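CobT (Thermus thermophilus, PDB 1J33) probably catalyses the transfer of the phosphoribosyl group of nicotinate mononucleotide to 5,6-dimethylbenzimidazole, giving alpha-ribazole 5'-phosphate for the lower ligand of cobalamin. Local coordinates at residues D14-P19 with R320-A325; P182-V187 with R200-V205; L272-L277 with L290-L295. All blocks are in the same frame, centred on the assembly; numbering follows the deposited sequence.

In the fold
Contact 1 ties the loop after helix 4-13 to the end of helix 306-321, closing a loop of 300 residues in which the other two contacts are nested. Of these two, contact 2 comes first, joining helices 183-186 and 195-209; contact 3 follows, linking strand 272-274, an edge strand of the parallel sheet within this chain, to the loop after helix 281-290. The centre of contact 3 is about 23 Å from the other two, while contacts 1 and 2 are about 46 Å apart between centres, on opposite sides of the chain's centre. None touches another. Contacts 1 and 3 reach the second subunit, contact 3 through R293, so this side probably takes part in the dimer interface.

Contact 1. Residues D14-P19 with R320-A325; sequences DQLTKP and RILHMA
L16 and M324 pack together beside a single backbone hydrogen bond, T17 N to A325 O (3.0 Å), which lies in the carbonyl plane with an angle of 147° at the hydrogen. The same A325 oxygen also receives a CA-H...O contact from L16. M324 can be followed outward along its chain. Its CB packs against L16 CD2; CG, anti to the carbonyl carbon (chi1 -78°), carries the chain away from A325; beyond it the thioether bends at chi3 (67°) and turns CE back onto the neighbouring loop. There the methyl lies 3.5 Å from T17 O, touches T17 OG1, and meets K18 CG at 3.8 Å, with the methionine and lysine side chains crossing at about a right angle. T17 is the centre of an inverse gamma turn, whose K18 N to L16 O bond is weak, and M324 CE lies against this bend. The other segment leaves helix 306-321 through a type I beta turn from I321 to M324. Contact 1 thus joins the N-terminal and C-terminal parts of the chain, next to helices 4-13 and 24-37, in a largely helical region apart from the parallel sheet. L16 packs against the type I turn: CD1 comes to 3.1 Å from I321 O, a tight approach for a methyl, and to 3.6 Å from I321 CG2. That carbonyl oxygen is already the acceptor for M324 N within the turn. L16 CD2, the other branch, faces M324 O at 3.6 Å. Two polar ends find their partners beyond the segments: K18 NZ forms a salt bridge with E27, and T17 OG1 hydrogen-bonds N77 of the second subunit, which also packs G82 against T17.

Contact 2. Residues P182-V187 with R200-V205; sequences PPEAVV and RKRQAV
V187 meets three residues of the facing helix, with its two methyls dividing the work. CG1, placed anti to the backbone N (chi1 171°), touches K201 CE at 3.6 Å. CG2 approaches R202 CG at the same 3.6 Å and has V205 CG2 as a more distant neighbour. P183 lies beside it, its ring carbon CG against V205 CG1 (3.7 Å) and its CB near R202 O, the P183 and V205 side chains crossing obliquely. The apolar part of R202 is therefore shared: its CB faces P183, its CG faces V187, and the chain, extended from CG to NE, then reaches past them to E184. Here E184 CG sits 3.9 Å above the guanidinium plane, over its centre, while V187 CB lies near the plane at an edge. The carboxylate does not complete a salt bridge; OE2 is 4.3 Å from R202 NE and well out of the guanidinium plane, and the two planes are turned 71° apart, so the opposite charges probably attract only loosely. With an alanine in place of R202, V187 CG2 would probably lose the methylene it packs on and E184 both the flat group beneath it and the nearby positive charge, setting the glutamate freer to turn. The arrangement lays the short helix 183-186 against one side of helix 195-209, within the helical layers surrounding the parallel sheet of this Rossmann-like fold. V187 follows directly on that short helix, a weak V187 N to P183 O bond continuing its turn. Further out, the V186 side chain touches A172, T175 and A176, so the short helix also packs on helix 167-179. K201 is held at its far end: NZ hydrogen-bonds G188 O, with a weak second bond to T168 OG1, which probably helps to keep CE alongside V187.

Contact 3. Residues L272-L277 with L290-L295; sequences LFAGHL and LGLRPL
L272 and L292 form the apolar centre, L272 CB against L292 CD1 at 3.7 Å, with L290 CD2 adding to it from the helix end at L272 CD1. This is the return of a beta-alpha unit: strand 272-274, at one edge of the parallel sheet within this chain, leads to helix 281-290, and a Schellman motif at G291 ends the helix and sends the chain back beside the strand. In L292, chi1 (-55°) together with chi2 (169°) brings CD2 to 3.4 Å from L272 O, an oxygen that accepts a hydrogen bond from R32. A274 CB packs on L292 CB. At the far end P294 CG touches L277 CB at 3.7 Å, while P294 CB meets the H276-L277 peptide. The H276 side chain, pointing away from 290-295, is about 10 Å from that of E304, the predicted proton acceptor. At the polar edge L295 N donates to A274 O (2.9 Å, 157° at the hydrogen), tilted from the carbonyl plane, and L295 CG touches the same oxygen. A water links the backbones once more, accepting from A274 N at 2.9 Å and donating to R293 O at 2.8 Å.

Contact 1. Residues D14-P19 with R320-A325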
loop_
_atom_site.group_PDB
_atom_site.type_symbol
_atom_site.label_atom_id
_atom_site.label_comp_id
_atom_site.label_asym_id
_atom_site.label_seq_id
_atom_site.Cartn_x
_atom_site.Cartn_y
_atom_site.Cartn_z
ATOM N N ASP A 14 -1.933 20.168 11.112
ATOM C CA ASP A 14 -3.283 20.672 11.352
ATOM C C ASP A 14 -3.693 21.807 10.417
ATOM O O ASP A 14 -4.879 22.118 10.301
ATOM C CB ASP A 14 -3.405 21.151 12.802
ATOM C CG ASP A 14 -3.209 20.032 13.807
ATOM O OD1 ASP A 14 -2.915 20.335 14.986
ATOM O OD2 ASP A 14 -3.356 18.852 13.426
ATOM N N GLN A 15 -2.719 22.421 9.753
ATOM C CA GLN A 15 -3.002 23.534 8.850
ATOM C C GLN A 15 -2.893 23.196 7.366
ATOM O O GLN A 15 -3.138 24.053 6.520
ATOM C CB GLN A 15 -2.077 24.714 9.163
ATOM C CG GLN A 15 -2.291 25.328 10.542
ATOM C CD GLN A 15 -3.737 25.747 10.779
ATOM O OE1 GLN A 15 -4.358 26.392 9.930
ATOM N NE2 GLN A 15 -4.275 25.392 11.943
ATOM N N LEU A 16 -2.528 21.958 7.046
ATOM C CA LEU A 16 -2.409 21.552 5.648
ATOM C C LEU A 16 -3.764 21.680 4.953
ATOM O O LEU A 16 -4.800 21.607 5.607
ATOM C CB LEU A 16 -1.888 20.112 5.560
ATOM C CG LEU A 16 -0.489 19.930 6.163
ATOM C CD1 LEU A 16 0.026 18.512 5.904
ATOM C CD2 LEU A 16 0.459 20.955 5.546
ATOM N N THR A 17 -3.748 21.876 3.634
ATOM C CA THR A 17 -4.979 22.035 2.868
ATOM C C THR A 17 -5.759 20.742 2.663
ATOM O O THR A 17 -5.693 20.115 1.605
ATOM C CB THR A 17 -4.716 22.678 1.483
ATOM O OG1 THR A 17 -3.738 21.914 0.760
ATOM C CG2 THR A 17 -4.221 24.112 1.651
ATOM N N LYS A 18 -6.499 20.359 3.695
ATOM C CA LYS A 18 -7.341 19.168 3.678
ATOM C C LYS A 18 -8.092 19.098 4.993
ATOM O O LYS A 18 -7.648 19.666 5.994
ATOM C CB LYS A 18 -6.507 17.898 3.467
ATOM C CG LYS A 18 -5.244 17.782 4.300
ATOM C CD LYS A 18 -5.522 17.447 5.734
ATOM C CE LYS A 18 -4.234 17.112 6.455
ATOM N NZ LYS A 18 -4.486 16.984 7.904
ATOM N N PRO A 19 -9.255 18.427 5.011
ATOM C CA PRO A 19 -10.011 18.334 6.264
ATOM C C PRO A 19 -9.169 17.655 7.337
ATOM O O PRO A 19 -8.246 16.903 7.025
ATOM C CB PRO A 19 -11.225 17.498 5.872
ATOM C CG PRO A 19 -11.404 17.821 4.418
ATOM C CD PRO A 19 -9.990 17.791 3.905
ATOM N N ARG A 320 5.890 13.112 2.135
ATOM C CA ARG A 320 5.534 14.297 1.361
ATOM C C ARG A 320 4.319 15.049 1.898
ATOM O O ARG A 320 4.080 16.193 1.519
ATOM C CB ARG A 320 5.281 13.919 -0.102
ATOM C CG ARG A 320 6.512 13.424 -0.842
ATOM C CD ARG A 320 7.638 14.450 -0.817
ATOM N NE ARG A 320 7.253 15.722 -1.426
ATOM C CZ ARG A 320 8.111 16.694 -1.733
ATOM N NH1 ARG A 320 9.406 16.540 -1.486
ATOM N NH2 ARG A 320 7.676 17.818 -2.292
ATOM N N ILE A 321 3.549 14.422 2.775
ATOM C CA ILE A 321 2.362 15.086 3.309
ATOM C C ILE A 321 2.641 16.472 3.901
ATOM O O ILE A 321 1.912 17.427 3.634
ATOM C CB ILE A 321 1.673 14.209 4.366
ATOM C CG1 ILE A 321 1.022 13.005 3.677
ATOM C CG2 ILE A 321 0.621 15.025 5.133
ATOM C CD1 ILE A 321 0.341 12.032 4.649
ATOM N N LEU A 322 3.699 16.592 4.693
ATOM C CA LEU A 322 4.014 17.875 5.304
ATOM C C LEU A 322 4.557 18.899 4.297
ATOM O O LEU A 322 4.710 20.072 4.623
ATOM C CB LEU A 322 4.977 17.664 6.480
ATOM C CG LEU A 322 4.227 17.074 7.687
ATOM C CD1 LEU A 322 5.164 16.358 8.636
ATOM C CD2 LEU A 322 3.472 18.185 8.395
ATOM N N HIS A 323 4.820 18.454 3.070
ATOM C CA HIS A 323 5.306 19.341 2.013
ATOM C C HIS A 323 4.131 20.041 1.328
ATOM O O HIS A 323 4.328 20.920 0.491
ATOM C CB HIS A 323 6.105 18.551 0.976
ATOM C CG HIS A 323 7.426 18.066 1.482
ATOM N ND1 HIS A 323 8.591 18.783 1.324
ATOM C CD2 HIS A 323 7.761 16.950 2.169
ATOM C CE1 HIS A 323 9.588 18.129 1.892
ATOM N NE2 HIS A 323 9.111 17.012 2.412
ATOM N N MET A 324 2.913 19.632 1.683
ATOM C CA MET A 324 1.694 20.231 1.135
ATOM C C MET A 324 1.629 21.657 1.634
ATOM O O MET A 324 2.274 22.001 2.617
ATOM C CB MET A 324 0.447 19.513 1.656
ATOM C CG MET A 324 0.108 18.184 1.005
ATOM S SD MET A 324 -1.213 17.385 1.963
ATOM C CE MET A 324 -2.578 18.515 1.666
ATOM N N ALA A 325 0.825 22.478 0.971
ATOM C CA ALA A 325 0.660 23.864 1.378
ATOM C C ALA A 325 -0.354 23.933 2.517
ATOM O O ALA A 325 -1.232 23.076 2.630
ATOM C CB ALA A 325 0.168 24.696 0.202
#

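Contact 2. Residues P182-V187 with R200-V205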
loop_
_atom_site.group_PDB
_atom_site.type_symbol
_atom_site.label_atom_id
_atom_site.label_comp_id
_atom_site.label_asym_id
_atom_site.label_seq_id
_atom_site.Cartn_x
_atom_site.Cartn_y
_atom_site.Cartn_z
ATOM N N PRO A 182 3.376 -18.940 24.239
ATOM C CA PRO A 182 3.441 -20.391 24.045
ATOM C C PRO A 182 3.574 -20.745 22.568
ATOM O O PRO A 182 3.201 -19.959 21.697
ATOM C CB PRO A 182 2.112 -20.865 24.619
ATOM C CG PRO A 182 1.192 -19.758 24.200
ATOM C CD PRO A 182 1.995 -18.516 24.539
ATOM N N PRO A 183 4.109 -21.937 22.268
ATOM C CA PRO A 183 4.273 -22.370 20.879
ATOM C C PRO A 183 3.003 -22.151 20.048
ATOM O O PRO A 183 3.055 -21.608 18.944
ATOM C CB PRO A 183 4.626 -23.847 21.027
ATOM C CG PRO A 183 5.439 -23.858 22.285
ATOM C CD PRO A 183 4.638 -22.950 23.201
ATOM N N GLU A 184 1.868 -22.568 20.595
ATOM C CA GLU A 184 0.576 -22.443 19.922
ATOM C C GLU A 184 0.267 -21.044 19.382
ATOM O O GLU A 184 -0.467 -20.901 18.407
ATOM C CB GLU A 184 -0.557 -22.855 20.874
ATOM C CG GLU A 184 -0.526 -24.309 21.323
ATOM C CD GLU A 184 0.702 -24.648 22.147
ATOM O OE1 GLU A 184 0.936 -23.975 23.175
ATOM O OE2 GLU A 184 1.430 -25.591 21.766
ATOM N N ALA A 185 0.823 -20.016 20.014
ATOM C CA ALA A 185 0.560 -18.646 19.590
ATOM C C ALA A 185 1.466 -18.143 18.472
ATOM O O ALA A 185 1.080 -17.251 17.712
ATOM C CB ALA A 185 0.659 -17.712 20.789
ATOM N N VAL A 186 2.659 -18.721 18.363
ATOM C CA VAL A 186 3.626 -18.292 17.357
ATOM C C VAL A 186 3.836 -19.220 16.160
ATOM O O VAL A 186 4.531 -18.855 15.216
ATOM C CB VAL A 186 5.004 -18.038 18.010
ATOM C CG1 VAL A 186 4.895 -16.904 19.026
ATOM C CG2 VAL A 186 5.505 -19.312 18.688
ATOM N N VAL A 187 3.241 -20.409 16.185
ATOM C CA VAL A 187 3.415 -21.350 15.082
ATOM C C VAL A 187 2.320 -21.264 14.023
ATOM O O VAL A 187 1.131 -21.181 14.347
ATOM C CB VAL A 187 3.487 -22.795 15.600
ATOM C CG1 VAL A 187 3.435 -23.768 14.433
ATOM C CG2 VAL A 187 4.765 -22.988 16.401
ATOM N N ARG A 200 5.158 -30.758 14.480
ATOM C CA ARG A 200 6.612 -30.837 14.553
ATOM C C ARG A 200 7.271 -29.490 14.865
ATOM O O ARG A 200 8.314 -29.441 15.513
ATOM C CB ARG A 200 7.170 -31.394 13.238
ATOM C CG ARG A 200 7.635 -32.844 13.320
ATOM C CD ARG A 200 6.998 -33.713 12.246
ATOM N NE ARG A 200 7.131 -33.141 10.909
ATOM C CZ ARG A 200 6.656 -33.713 9.806
ATOM N NH1 ARG A 200 6.023 -34.875 9.884
ATOM N NH2 ARG A 200 6.797 -33.118 8.628
ATOM N N LYS A 201 6.675 -28.400 14.396
ATOM C CA LYS A 201 7.240 -27.084 14.662
ATOM C C LYS A 201 7.013 -26.708 16.123
ATOM O O LYS A 201 7.943 -26.286 16.816
ATOM C CB LYS A 201 6.614 -26.038 13.738
ATOM C CG LYS A 201 6.859 -26.322 12.269
ATOM C CD LYS A 201 6.888 -25.046 11.451
ATOM C CE LYS A 201 5.591 -24.273 11.561
ATOM N NZ LYS A 201 5.645 -23.040 10.727
ATOM N N ARG A 202 5.777 -26.870 16.589
ATOM C CA ARG A 202 5.440 -26.558 17.972
ATOM C C ARG A 202 6.342 -27.344 18.918
ATOM O O ARG A 202 6.810 -26.811 19.925
ATOM C CB ARG A 202 3.973 -26.890 18.252
ATOM C CG ARG A 202 2.992 -25.913 17.622
ATOM C CD ARG A 202 1.550 -26.305 17.893
ATOM N NE ARG A 202 0.630 -25.223 17.547
ATOM C CZ ARG A 202 -0.697 -25.317 17.588
ATOM N NH1 ARG A 202 -1.278 -26.453 17.958
ATOM N NH2 ARG A 202 -1.446 -24.272 17.257
ATOM N N GLN A 203 6.593 -28.606 18.584
ATOM C CA GLN A 203 7.448 -29.454 19.410
ATOM C C GLN A 203 8.883 -28.942 19.441
ATOM O O GLN A 203 9.515 -28.912 20.497
ATOM C CB GLN A 203 7.427 -30.892 18.891
ATOM C CG GLN A 203 6.271 -31.721 19.414
ATOM C CD GLN A 203 6.537 -32.263 20.807
ATOM O OE1 GLN A 203 7.421 -33.101 21.000
ATOM N NE2 GLN A 203 5.775 -31.784 21.787
ATOM N N ALA A 204 9.399 -28.545 18.282
ATOM C CA ALA A 204 10.763 -28.040 18.195
ATOM C C ALA A 204 10.874 -26.755 19.012
ATOM O O ALA A 204 11.870 -26.528 19.698
ATOM C CB ALA A 204 11.144 -27.782 16.736
ATOM N N VAL A 205 9.847 -25.915 18.933
ATOM C CA VAL A 205 9.833 -24.666 19.689
ATOM C C VAL A 205 9.855 -25.003 21.183
ATOM O O VAL A 205 10.646 -24.446 21.944
ATOM C CB VAL A 205 8.565 -23.834 19.375
ATOM C CG1 VAL A 205 8.419 -22.696 20.377
ATOM C CG2 VAL A 205 8.650 -23.277 17.956
#

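Contact 3. Residues L272-L277 with L290-L295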
loop_
_atom_site.group_PDB
_atom_site.type_symbol
_atom_site.label_atom_id
_atom_site.label_comp_id
_atom_site.label_asym_id
_atom_site.label_seq_id
_atom_site.Cartn_x
_atom_site.Cartn_y
_atom_site.Cartn_z
ATOM N N LEU A 272 10.842 2.079 13.916
ATOM C CA LEU A 272 10.201 1.010 13.157
ATOM C C LEU A 272 8.856 1.345 12.513
ATOM O O LEU A 272 8.025 2.030 13.095
ATOM C CB LEU A 272 10.007 -0.213 14.049
ATOM C CG LEU A 272 11.250 -0.892 14.626
ATOM C CD1 LEU A 272 10.807 -2.074 15.513
ATOM C CD2 LEU A 272 12.148 -1.374 13.489
ATOM N N PHE A 273 8.663 0.835 11.303
ATOM C CA PHE A 273 7.423 1.002 10.553
ATOM C C PHE A 273 7.090 -0.384 10.034
ATOM O O PHE A 273 7.920 -1.014 9.375
ATOM C CB PHE A 273 7.632 1.953 9.382
ATOM C CG PHE A 273 7.886 3.365 9.802
ATOM C CD1 PHE A 273 6.829 4.239 10.015
ATOM C CD2 PHE A 273 9.182 3.808 10.041
ATOM C CE1 PHE A 273 7.052 5.529 10.462
ATOM C CE2 PHE A 273 9.416 5.100 10.492
ATOM C CZ PHE A 273 8.348 5.961 10.702
ATOM N N ALA A 274 5.896 -0.873 10.341
ATOM C CA ALA A 274 5.496 -2.191 9.877
ATOM C C ALA A 274 5.007 -2.111 8.438
ATOM O O ALA A 274 3.972 -1.513 8.152
ATOM C CB ALA A 274 4.402 -2.756 10.771
ATOM N N GLY A 275 5.754 -2.721 7.530
ATOM C CA GLY A 275 5.354 -2.694 6.139
ATOM C C GLY A 275 4.021 -3.378 5.894
ATOM O O GLY A 275 3.205 -2.890 5.111
ATOM N N HIS A 276 3.791 -4.501 6.566
ATOM C CA HIS A 276 2.550 -5.245 6.378
ATOM C C HIS A 276 2.278 -6.249 7.495
ATOM O O HIS A 276 3.086 -6.429 8.412
ATOM C CB HIS A 276 2.591 -6.004 5.037
ATOM C CG HIS A 276 3.549 -7.160 5.021
ATOM N ND1 HIS A 276 3.195 -8.415 4.571
ATOM C CD2 HIS A 276 4.844 -7.257 5.412
ATOM C CE1 HIS A 276 4.225 -9.233 4.688
ATOM N NE2 HIS A 276 5.239 -8.556 5.197
ATOM N N LEU A 277 1.112 -6.882 7.416
ATOM C CA LEU A 277 0.729 -7.923 8.357
ATOM C C LEU A 277 0.695 -9.176 7.484
ATOM O O LEU A 277 -0.134 -9.285 6.584
ATOM C CB LEU A 277 -0.663 -7.666 8.943
ATOM C CG LEU A 277 -1.166 -8.764 9.891
ATOM C CD1 LEU A 277 -0.272 -8.823 11.120
ATOM C CD2 LEU A 277 -2.603 -8.493 10.299
ATOM N N LEU A 290 5.293 -4.634 19.547
ATOM C CA LEU A 290 6.080 -3.523 19.026
ATOM C C LEU A 290 5.230 -2.260 18.987
ATOM O O LEU A 290 5.754 -1.162 18.831
ATOM C CB LEU A 290 6.599 -3.844 17.623
ATOM C CG LEU A 290 7.720 -4.889 17.530
ATOM C CD1 LEU A 290 7.983 -5.254 16.076
ATOM C CD2 LEU A 290 8.982 -4.345 18.177
ATOM N N GLY A 291 3.916 -2.433 19.133
ATOM C CA GLY A 291 2.995 -1.308 19.116
ATOM C C GLY A 291 2.899 -0.633 17.759
ATOM O O GLY A 291 2.734 0.586 17.678
ATOM N N LEU A 292 2.975 -1.429 16.692
ATOM C CA LEU A 292 2.938 -0.904 15.330
ATOM C C LEU A 292 1.737 -1.345 14.503
ATOM O O LEU A 292 1.297 -2.489 14.595
ATOM C CB LEU A 292 4.204 -1.331 14.587
ATOM C CG LEU A 292 5.551 -0.979 15.219
ATOM C CD1 LEU A 292 6.646 -1.720 14.473
ATOM C CD2 LEU A 292 5.779 0.530 15.174
ATOM N N ARG A 293 1.227 -0.434 13.678
ATOM C CA ARG A 293 0.101 -0.744 12.801
ATOM C C ARG A 293 0.660 -1.038 11.415
ATOM O O ARG A 293 1.445 -0.259 10.875
ATOM C CB ARG A 293 -0.873 0.433 12.707
ATOM C CG ARG A 293 -2.042 0.154 11.774
ATOM C CD ARG A 293 -2.954 1.353 11.629
ATOM N NE ARG A 293 -4.171 1.013 10.897
ATOM C CZ ARG A 293 -4.213 0.696 9.604
ATOM N NH1 ARG A 293 -3.101 0.678 8.880
ATOM N NH2 ARG A 293 -5.372 0.390 9.035
ATOM N N PRO A 294 0.255 -2.164 10.813
ATOM C CA PRO A 294 0.736 -2.543 9.479
ATOM C C PRO A 294 0.240 -1.565 8.424
ATOM O O PRO A 294 -0.932 -1.191 8.426
ATOM C CB PRO A 294 0.135 -3.938 9.264
ATOM C CG PRO A 294 -0.250 -4.395 10.638
ATOM C CD PRO A 294 -0.715 -3.150 11.317
ATOM N N LEU A 295 1.128 -1.157 7.524
ATOM C CA LEU A 295 0.758 -0.237 6.457
ATOM C C LEU A 295 -0.013 -0.980 5.368
ATOM O O LEU A 295 -0.870 -0.405 4.703
ATOM C CB LEU A 295 2.011 0.397 5.846
ATOM C CG LEU A 295 2.725 1.421 6.725
ATOM C CD1 LEU A 295 4.066 1.780 6.115
ATOM C CD2 LEU A 295 1.852 2.652 6.862
HETATM O O HOH W 1 3.923 0.941 11.370
#